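Local coordinates for epidermal growth factor receptor pathway substrate 8-like protein 1 (Mus musculus, PDB 2CY5) that probably works as an adaptor in growth factor receptor signalling, its phosphotyrosine-binding (PTB) domain being of a kind that docks onto short peptide motifs of partner proteins, at residues L76-A84 against R123-R134; R90-V98 against V109-E120. All blocks are in the same frame, centred on the assembly; numbering follows the deposited sequence.

In the fold
From the N terminus the chain runs through strand 9-20, helix 30-42 and three further strands before it reaches 76-84, the first side of contact 1. Segment 90-98 follows, then turns back as 109-120, and contact 2 closes this short beta hairpin. After a tight turn the chain enters helix 118-133, whose later part, 123-134, returns to 76-84 and closes contact 1. Contact 2 therefore lies wholly within the larger loop of contact 1. The two meet where strand 79-85 pairs with strand 94-99, and both use the C-terminal helix. Together they tie that helix to the edge of the antiparallel sheet, in keeping with the PH-like fold of PTB domains.

Contact 1 (L76-A84 against R123-R134). With CA (calcium ion), chain B.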
# COMPACT_ATOMS: atom_id res chain seq x y z
N LEU A 76 -14.84 0.01 -2.02
CA LEU A 76 -15.18 0.97 -3.02
C LEU A 76 -15.04 2.36 -2.50
O LEU A 76 -14.79 3.26 -3.25
CB LEU A 76 -16.60 0.71 -3.51
CG LEU A 76 -16.69 -0.65 -4.29
CD1 LEU A 76 -18.16 -0.72 -4.89
CD2 LEU A 76 -15.70 -0.80 -5.54
N ASP A 77 -15.17 2.51 -1.21
CA ASP A 77 -15.02 3.86 -0.57
C ASP A 77 -13.58 4.45 -0.78
O ASP A 77 -13.42 5.63 -0.78
CB ASP A 77 -15.19 3.65 0.96
CG ASP A 77 -15.44 4.91 1.65
OD1 ASP A 77 -15.36 4.92 2.90
OD2 ASP A 77 -15.73 5.88 0.88
N ALA A 78 -12.56 3.57 -0.88
CA ALA A 78 -11.15 3.90 -1.15
C ALA A 78 -10.89 4.26 -2.61
O ALA A 78 -9.88 4.86 -2.90
CB ALA A 78 -10.27 2.66 -0.74
N ILE A 79 -11.74 3.94 -3.58
CA ILE A 79 -11.40 4.31 -5.00
C ILE A 79 -11.76 5.73 -5.35
O ILE A 79 -12.90 6.10 -5.27
CB ILE A 79 -12.12 3.24 -5.95
CG1 ILE A 79 -11.66 1.87 -5.47
CG2 ILE A 79 -11.86 3.47 -7.39
CD1 ILE A 79 -12.22 0.71 -6.28
N VAL A 80 -10.87 6.54 -5.82
CA VAL A 80 -11.21 7.90 -6.02
C VAL A 80 -11.38 8.08 -7.47
O VAL A 80 -12.02 9.01 -7.85
CB VAL A 80 -10.16 8.92 -5.39
CG1 VAL A 80 -9.21 8.27 -4.38
CG2 VAL A 80 -9.18 9.37 -6.41
N ARG A 81 -10.79 7.23 -8.31
CA ARG A 81 -10.98 7.39 -9.76
C ARG A 81 -10.70 6.11 -10.54
O ARG A 81 -9.72 5.36 -10.22
CB ARG A 81 -10.06 8.41 -10.37
CG ARG A 81 -10.53 8.63 -11.79
CD ARG A 81 -10.18 10.04 -12.36
NE ARG A 81 -10.58 10.19 -13.74
CZ ARG A 81 -9.99 11.00 -14.58
NH1 ARG A 81 -9.00 11.79 -14.15
NH2 ARG A 81 -10.30 10.91 -15.87
N CYS A 82 -11.43 5.89 -11.67
CA CYS A 82 -11.11 4.68 -12.43
C CYS A 82 -11.23 5.09 -13.89
O CYS A 82 -12.27 5.66 -14.22
CB CYS A 82 -12.16 3.58 -12.08
SG CYS A 82 -11.85 2.14 -13.14
N ASP A 83 -10.22 4.90 -14.75
CA ASP A 83 -10.31 5.29 -16.16
C ASP A 83 -9.60 4.25 -16.99
O ASP A 83 -8.96 3.30 -16.45
CB ASP A 83 -9.65 6.56 -16.40
CG ASP A 83 -10.28 7.34 -17.66
OD1 ASP A 83 -9.91 8.48 -17.98
OD2 ASP A 83 -11.13 6.78 -18.36
N ALA A 84 -9.77 4.30 -18.31
CA ALA A 84 -9.08 3.36 -19.16
C ALA A 84 -8.39 4.30 -20.14
O ALA A 84 -8.97 5.30 -20.55
CB ALA A 84 -9.99 2.46 -19.90
N ARG A 123 -13.29 -0.91 -16.56
CA ARG A 123 -13.63 0.46 -16.16
C ARG A 123 -15.16 0.59 -16.02
O ARG A 123 -15.62 1.09 -14.99
CB ARG A 123 -13.15 1.46 -17.18
CG ARG A 123 -13.64 2.90 -16.84
CD ARG A 123 -13.43 3.79 -18.02
NE ARG A 123 -14.52 3.42 -18.90
CZ ARG A 123 -15.79 3.71 -18.61
NH1 ARG A 123 -16.11 4.38 -17.50
NH2 ARG A 123 -16.74 3.31 -19.43
N GLU A 124 -15.93 0.09 -16.97
CA GLU A 124 -17.38 0.28 -16.83
C GLU A 124 -17.89 -0.46 -15.70
O GLU A 124 -18.75 0.06 -15.09
CB GLU A 124 -18.17 -0.20 -18.09
CG GLU A 124 -18.20 0.74 -19.24
CD GLU A 124 -18.92 -0.05 -20.44
OE1 GLU A 124 -18.23 -0.70 -21.32
OE2 GLU A 124 -20.18 -0.10 -20.41
N ASP A 125 -17.39 -1.66 -15.42
CA ASP A 125 -17.85 -2.46 -14.32
C ASP A 125 -17.54 -1.82 -12.96
O ASP A 125 -18.42 -1.62 -12.06
CB ASP A 125 -17.19 -3.84 -14.42
CG ASP A 125 -17.77 -4.84 -13.41
OD1 ASP A 125 -18.76 -4.50 -12.75
OD2 ASP A 125 -17.30 -5.98 -13.31
N ILE A 126 -16.30 -1.34 -12.84
CA ILE A 126 -15.96 -0.68 -11.55
C ILE A 126 -16.72 0.57 -11.44
O ILE A 126 -17.25 0.87 -10.37
CB ILE A 126 -14.42 -0.35 -11.51
CG1 ILE A 126 -13.74 -1.77 -11.45
CG2 ILE A 126 -14.07 0.75 -10.38
CD1 ILE A 126 -12.13 -1.67 -11.57
N GLN A 127 -16.85 1.33 -12.52
CA GLN A 127 -17.62 2.64 -12.37
C GLN A 127 -19.13 2.35 -12.02
O GLN A 127 -19.73 3.09 -11.23
CB GLN A 127 -17.59 3.42 -13.66
CG GLN A 127 -18.21 4.79 -13.52
CD GLN A 127 -17.58 5.64 -12.39
OE1 GLN A 127 -16.33 5.86 -12.41
NE2 GLN A 127 -18.42 6.11 -11.41
N GLY A 128 -19.72 1.31 -12.62
CA GLY A 128 -21.08 0.89 -12.24
C GLY A 128 -21.14 0.50 -10.75
O GLY A 128 -22.11 0.92 -10.03
N ALA A 129 -20.10 -0.17 -10.26
CA ALA A 129 -20.11 -0.60 -8.87
C ALA A 129 -19.92 0.63 -7.97
O ALA A 129 -20.64 0.74 -6.95
CB ALA A 129 -19.10 -1.74 -8.54
N LEU A 130 -19.11 1.60 -8.40
CA LEU A 130 -18.92 2.83 -7.67
C LEU A 130 -20.24 3.62 -7.60
O LEU A 130 -20.63 4.01 -6.52
CB LEU A 130 -17.84 3.75 -8.37
CG LEU A 130 -16.47 3.13 -8.15
CD1 LEU A 130 -15.33 4.00 -8.79
CD2 LEU A 130 -16.19 3.23 -6.67
N GLN A 131 -20.89 3.87 -8.72
CA GLN A 131 -22.16 4.57 -8.72
C GLN A 131 -23.11 3.89 -7.77
O GLN A 131 -23.77 4.54 -6.97
CB GLN A 131 -22.86 4.49 -10.05
CG GLN A 131 -22.19 5.27 -11.15
CD GLN A 131 -22.75 4.94 -12.63
OE1 GLN A 131 -22.10 5.33 -13.65
NE2 GLN A 131 -23.91 4.24 -12.74
N ASN A 132 -23.21 2.58 -7.87
CA ASN A 132 -24.12 1.87 -7.02
C ASN A 132 -23.79 2.15 -5.54
O ASN A 132 -24.62 2.67 -4.78
CB ASN A 132 -24.03 0.37 -7.29
CG ASN A 132 -24.97 -0.45 -6.40
OD1 ASN A 132 -24.67 -1.60 -6.06
ND2 ASN A 132 -26.14 0.13 -6.05
N TYR A 133 -22.60 1.75 -5.13
CA TYR A 133 -22.14 1.94 -3.77
C TYR A 133 -22.42 3.36 -3.26
O TYR A 133 -23.01 3.54 -2.19
CB TYR A 133 -20.66 1.68 -3.73
CG TYR A 133 -20.09 1.80 -2.38
CD1 TYR A 133 -20.12 0.73 -1.51
CD2 TYR A 133 -19.53 3.01 -1.95
CE1 TYR A 133 -19.62 0.84 -0.26
CE2 TYR A 133 -19.03 3.14 -0.69
CZ TYR A 133 -19.08 2.06 0.14
OH TYR A 133 -18.54 2.16 1.41
N ARG A 134 -21.98 4.37 -4.02
CA ARG A 134 -22.10 5.79 -3.69
C ARG A 134 -23.56 6.26 -3.67
O ARG A 134 -24.53 5.71 -4.28
CB ARG A 134 -21.27 6.70 -4.66
CG ARG A 134 -19.69 6.64 -4.44
CD ARG A 134 -18.94 7.15 -5.67
NE ARG A 134 -17.48 6.99 -5.57
CZ ARG A 134 -16.59 7.31 -6.52
NH1 ARG A 134 -16.96 7.82 -7.69
NH2 ARG A 134 -15.29 7.18 -6.30
CA CA B . -20.70 -5.44 -11.76
O HOH W 1 -14.08 7.12 -11.62
O HOH W 2 -15.41 5.52 -15.19
O HOH W 3 -19.00 -7.03 -11.22
O HOH W 4 -20.87 -3.16 -11.72
O HOH W 5 -20.68 -5.39 -9.33
O HOH W 6 -21.22 -5.69 -14.03
O HOH W 7 -23.07 -4.91 -11.82
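Leu76 lies against the last turns of the helix. Its CB sits over one face of the Tyr133 ring, 4.0 Å from the centroid, a CH-pi contact. CG lies beside the backbone N (chi1 -67°), and CD1 reaches between Ala129 and Tyr133, 3.5 Å from Ala129 O. The same CD1 lies 3.7 Å from Tyr133 CB. Ile79 CG2 meets Leu130 CD1 at 3.8 Å, the two side chains crossing at about a right angle. Cys82 SG touches Ile126 CG2 at 3.8 Å.

Arg134 NH2 gives a weak hydrogen bond of 2.8 Å to Ile79 O, at the edge of its guanidinium. One water links Cys82 N to Gln127 OE1. Another joins Cys82 O, Gln127 OE1 and Arg123 NH1. Arg123 bends at chi3 (77°), its CD 3.7 Å from Ala84 N, and its NE forms a salt bridge with Glu120. With an alanine in place of Arg123, Glu120 would probably lose its salt-bridge partner, the second water its link to the guanidinium, and Ala84 some of its cover.

Asp125 OD1 binds the calcium ion at 2.4 Å; Ala6 O and five waters complete the site. The C-terminal helix runs nearly antiparallel to the edge strand. In PTB domains the cleft between them commonly receives the peptide ligand; 79-84 and 123-133 probably form it here. Apolar contacts carry the interface, the direct polar link is weak, and two waters join the Cys82 backbone to Gln127 and Arg123.

Contact 2 (R90-V98 against V109-E120); sequences RSRSLLLLV and VHFFQGLLLGAE
Leu96 and Phe111 pair across the hairpin. CG of Leu96 lies over one face of the Phe111 ring, 4.2 Å from its centroid, and CD1 comes within 3.6 Å of Phe111 CZ. Leu96 holds CG anti to its N (chi1 -165°), while Phe111 turns its ring back beside its own N (chi1 -88°), and the two side chains overlap obliquely. Leu94 CD1 adds a contact at 4.0 Å to Phe111 CD1.

On the other face, Leu95 and Phe112 lie side by side, CB to CB at 4.1 Å, with Leu95 O near the edge of the Phe112 ring. Leu97 CD1 meets Phe112 CE1 at 3.9 Å. Ala119 sets its CB 3.9 Å from Leu95 CB. His110 keeps its ring edge near Leu97 O, and its ND1 is hydrogen-bonded to Thr18 OG1.

Leu95 with Phe112 and Leu97 with His110 are antiparallel hydrogen-bonded pairs; Leu95 N to Phe112 O is 2.8 Å. Beyond the strand, a water bridges Ser93 OG and Glu120 OE2, while Glu120 OE1 forms a salt bridge with Arg123. Four backbone bonds thus set the register of the hairpin. Leu94, Leu96 and Phe111 pack toward helix 30-42; on the other face Leu95 meets Ala119 of the C-terminal segment.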
# COMPACT_ATOMS: atom_id res chain seq x y z
N ARG A 90 1.00 2.75 -28.19
CA ARG A 90 0.54 1.50 -27.64
C ARG A 90 -0.77 1.23 -28.35
O ARG A 90 -1.57 2.16 -28.57
CB ARG A 90 0.37 1.66 -26.15
CG ARG A 90 1.01 0.56 -25.31
CD ARG A 90 1.26 1.12 -23.88
NE ARG A 90 1.87 0.16 -22.96
CZ ARG A 90 2.56 0.52 -21.88
NH1 ARG A 90 2.69 1.83 -21.63
NH2 ARG A 90 3.16 -0.40 -21.10
N SER A 91 -0.96 -0.02 -28.78
CA SER A 91 -2.18 -0.43 -29.48
C SER A 91 -3.29 -0.82 -28.47
O SER A 91 -4.43 -1.03 -28.88
CB SER A 91 -1.87 -1.63 -30.36
OG SER A 91 -1.55 -2.76 -29.55
N ARG A 92 -2.92 -0.92 -27.16
CA ARG A 92 -3.78 -1.28 -25.99
C ARG A 92 -4.20 -0.28 -24.99
O ARG A 92 -3.50 0.64 -24.63
CB ARG A 92 -3.18 -2.34 -25.14
CG ARG A 92 -3.24 -3.60 -25.69
CD ARG A 92 -3.24 -4.52 -24.59
NE ARG A 92 -2.33 -5.62 -24.85
CZ ARG A 92 -2.23 -6.65 -24.04
NH1 ARG A 92 -2.97 -6.70 -22.97
NH2 ARG A 92 -1.37 -7.62 -24.24
N SER A 93 -5.22 -0.76 -24.29
CA SER A 93 -5.81 0.07 -23.29
C SER A 93 -5.20 -0.24 -21.87
O SER A 93 -4.86 -1.35 -21.52
CB SER A 93 -7.35 -0.15 -23.36
OG SER A 93 -8.12 1.02 -22.98
N LEU A 94 -4.96 0.78 -21.10
CA LEU A 94 -4.54 0.52 -19.73
C LEU A 94 -5.77 0.86 -18.83
O LEU A 94 -6.53 1.82 -19.08
CB LEU A 94 -3.48 1.51 -19.37
CG LEU A 94 -2.24 1.24 -20.30
CD1 LEU A 94 -1.18 2.22 -19.83
CD2 LEU A 94 -1.75 -0.28 -20.25
N LEU A 95 -5.87 0.14 -17.73
CA LEU A 95 -6.87 0.40 -16.75
C LEU A 95 -6.13 1.26 -15.63
O LEU A 95 -5.07 0.87 -15.07
CB LEU A 95 -7.32 -0.90 -16.11
CG LEU A 95 -8.25 -0.55 -14.91
CD1 LEU A 95 -9.61 0.05 -15.33
CD2 LEU A 95 -8.61 -1.93 -14.07
N LEU A 96 -6.63 2.44 -15.33
CA LEU A 96 -5.99 3.21 -14.28
C LEU A 96 -6.92 3.25 -13.11
O LEU A 96 -8.19 3.48 -13.21
CB LEU A 96 -5.77 4.58 -14.83
CG LEU A 96 -4.82 5.52 -14.10
CD1 LEU A 96 -4.47 6.72 -14.96
CD2 LEU A 96 -5.55 5.96 -13.02
N LEU A 97 -6.41 2.96 -11.93
CA LEU A 97 -7.22 3.09 -10.68
C LEU A 97 -6.48 4.00 -9.68
O LEU A 97 -5.30 3.77 -9.40
CB LEU A 97 -7.48 1.74 -9.96
CG LEU A 97 -8.54 0.81 -10.38
CD1 LEU A 97 -8.31 -0.53 -9.54
CD2 LEU A 97 -9.85 1.46 -9.96
N VAL A 98 -7.12 5.05 -9.19
CA VAL A 98 -6.44 5.85 -8.17
C VAL A 98 -7.17 5.48 -6.89
O VAL A 98 -8.43 5.56 -6.84
CB VAL A 98 -6.64 7.31 -8.47
CG1 VAL A 98 -5.95 8.24 -7.25
CG2 VAL A 98 -6.22 7.61 -9.94
N VAL A 109 -1.57 5.68 -7.61
CA VAL A 109 -2.04 5.37 -8.96
C VAL A 109 -1.69 3.88 -9.24
O VAL A 109 -0.51 3.51 -9.08
CB VAL A 109 -1.32 6.24 -9.95
CG1 VAL A 109 -1.58 5.66 -11.42
CG2 VAL A 109 -1.82 7.69 -9.69
N HIS A 110 -2.65 3.06 -9.64
CA HIS A 110 -2.33 1.69 -10.02
C HIS A 110 -2.64 1.55 -11.61
O HIS A 110 -3.73 1.98 -12.10
CB HIS A 110 -3.22 0.73 -9.33
CG HIS A 110 -3.21 0.80 -7.82
ND1 HIS A 110 -2.28 0.12 -7.06
CD2 HIS A 110 -3.99 1.50 -6.94
CE1 HIS A 110 -2.48 0.42 -5.78
NE2 HIS A 110 -3.50 1.26 -5.67
N PHE A 111 -1.70 1.01 -12.37
CA PHE A 111 -1.94 0.77 -13.81
C PHE A 111 -1.95 -0.73 -14.06
O PHE A 111 -1.01 -1.51 -13.61
CB PHE A 111 -0.82 1.37 -14.64
CG PHE A 111 -1.01 2.78 -15.04
CD1 PHE A 111 -1.89 3.13 -16.01
CD2 PHE A 111 -0.22 3.78 -14.44
CE1 PHE A 111 -2.01 4.45 -16.46
CE2 PHE A 111 -0.30 5.13 -14.86
CZ PHE A 111 -1.20 5.50 -15.90
N PHE A 112 -2.96 -1.15 -14.89
CA PHE A 112 -3.12 -2.57 -15.29
C PHE A 112 -3.32 -2.63 -16.77
O PHE A 112 -3.82 -1.69 -17.38
CB PHE A 112 -4.31 -3.24 -14.59
CG PHE A 112 -4.27 -3.15 -13.10
CD1 PHE A 112 -4.81 -2.00 -12.43
CD2 PHE A 112 -3.84 -4.19 -12.34
CE1 PHE A 112 -4.94 -1.95 -11.01
CE2 PHE A 112 -3.93 -4.18 -10.86
CZ PHE A 112 -4.51 -3.05 -10.20
N GLN A 113 -2.80 -3.69 -17.36
CA GLN A 113 -2.89 -3.90 -18.84
C GLN A 113 -4.00 -4.89 -18.94
O GLN A 113 -4.06 -5.88 -18.23
CB GLN A 113 -1.68 -4.62 -19.31
CG GLN A 113 -1.62 -4.81 -20.73
CD GLN A 113 -0.25 -5.33 -21.06
OE1 GLN A 113 0.31 -6.31 -20.44
NE2 GLN A 113 0.33 -4.67 -22.04
N GLY A 114 -4.93 -4.68 -19.84
CA GLY A 114 -6.03 -5.64 -19.84
C GLY A 114 -5.55 -6.72 -20.83
O GLY A 114 -4.62 -6.42 -21.60
N LEU A 115 -6.12 -7.93 -20.79
CA LEU A 115 -5.75 -8.90 -21.80
C LEU A 115 -6.93 -8.98 -22.87
O LEU A 115 -7.31 -8.01 -23.52
CB LEU A 115 -5.56 -10.20 -21.12
CG LEU A 115 -4.52 -9.94 -19.94
CD1 LEU A 115 -4.37 -11.14 -18.99
CD2 LEU A 115 -3.16 -9.70 -20.72
N LEU A 116 -7.53 -10.15 -22.95
CA LEU A 116 -8.58 -10.27 -24.01
C LEU A 116 -9.81 -9.32 -23.78
O LEU A 116 -10.31 -8.73 -24.73
CB LEU A 116 -9.03 -11.76 -24.10
CG LEU A 116 -9.90 -12.04 -25.35
CD1 LEU A 116 -9.28 -11.76 -26.72
CD2 LEU A 116 -10.07 -13.57 -25.21
N LEU A 117 -10.21 -9.13 -22.53
CA LEU A 117 -11.30 -8.26 -22.20
C LEU A 117 -11.01 -6.75 -22.19
O LEU A 117 -11.91 -6.01 -22.05
CB LEU A 117 -11.99 -8.74 -20.91
CG LEU A 117 -12.60 -10.16 -21.18
CD1 LEU A 117 -13.17 -10.83 -19.94
CD2 LEU A 117 -13.80 -10.00 -22.25
N GLY A 118 -9.81 -6.30 -22.45
CA GLY A 118 -9.54 -4.85 -22.53
C GLY A 118 -9.76 -4.18 -21.17
O GLY A 118 -10.36 -4.76 -20.25
N ALA A 119 -9.45 -2.93 -21.08
CA ALA A 119 -9.56 -2.16 -19.82
C ALA A 119 -10.90 -1.47 -19.82
O ALA A 119 -11.42 -1.15 -18.78
CB ALA A 119 -8.40 -0.97 -19.82
N GLU A 120 -11.45 -1.20 -21.02
CA GLU A 120 -12.73 -0.46 -21.08
C GLU A 120 -13.89 -1.17 -20.42
O GLU A 120 -14.72 -0.50 -19.73
CB GLU A 120 -13.15 -0.23 -22.53
CG GLU A 120 -14.29 0.70 -22.52
CD GLU A 120 -13.82 2.11 -22.11
OE1 GLU A 120 -14.69 2.78 -21.47
OE2 GLU A 120 -12.62 2.51 -22.46
O HOH W 8 -9.84 3.09 -23.91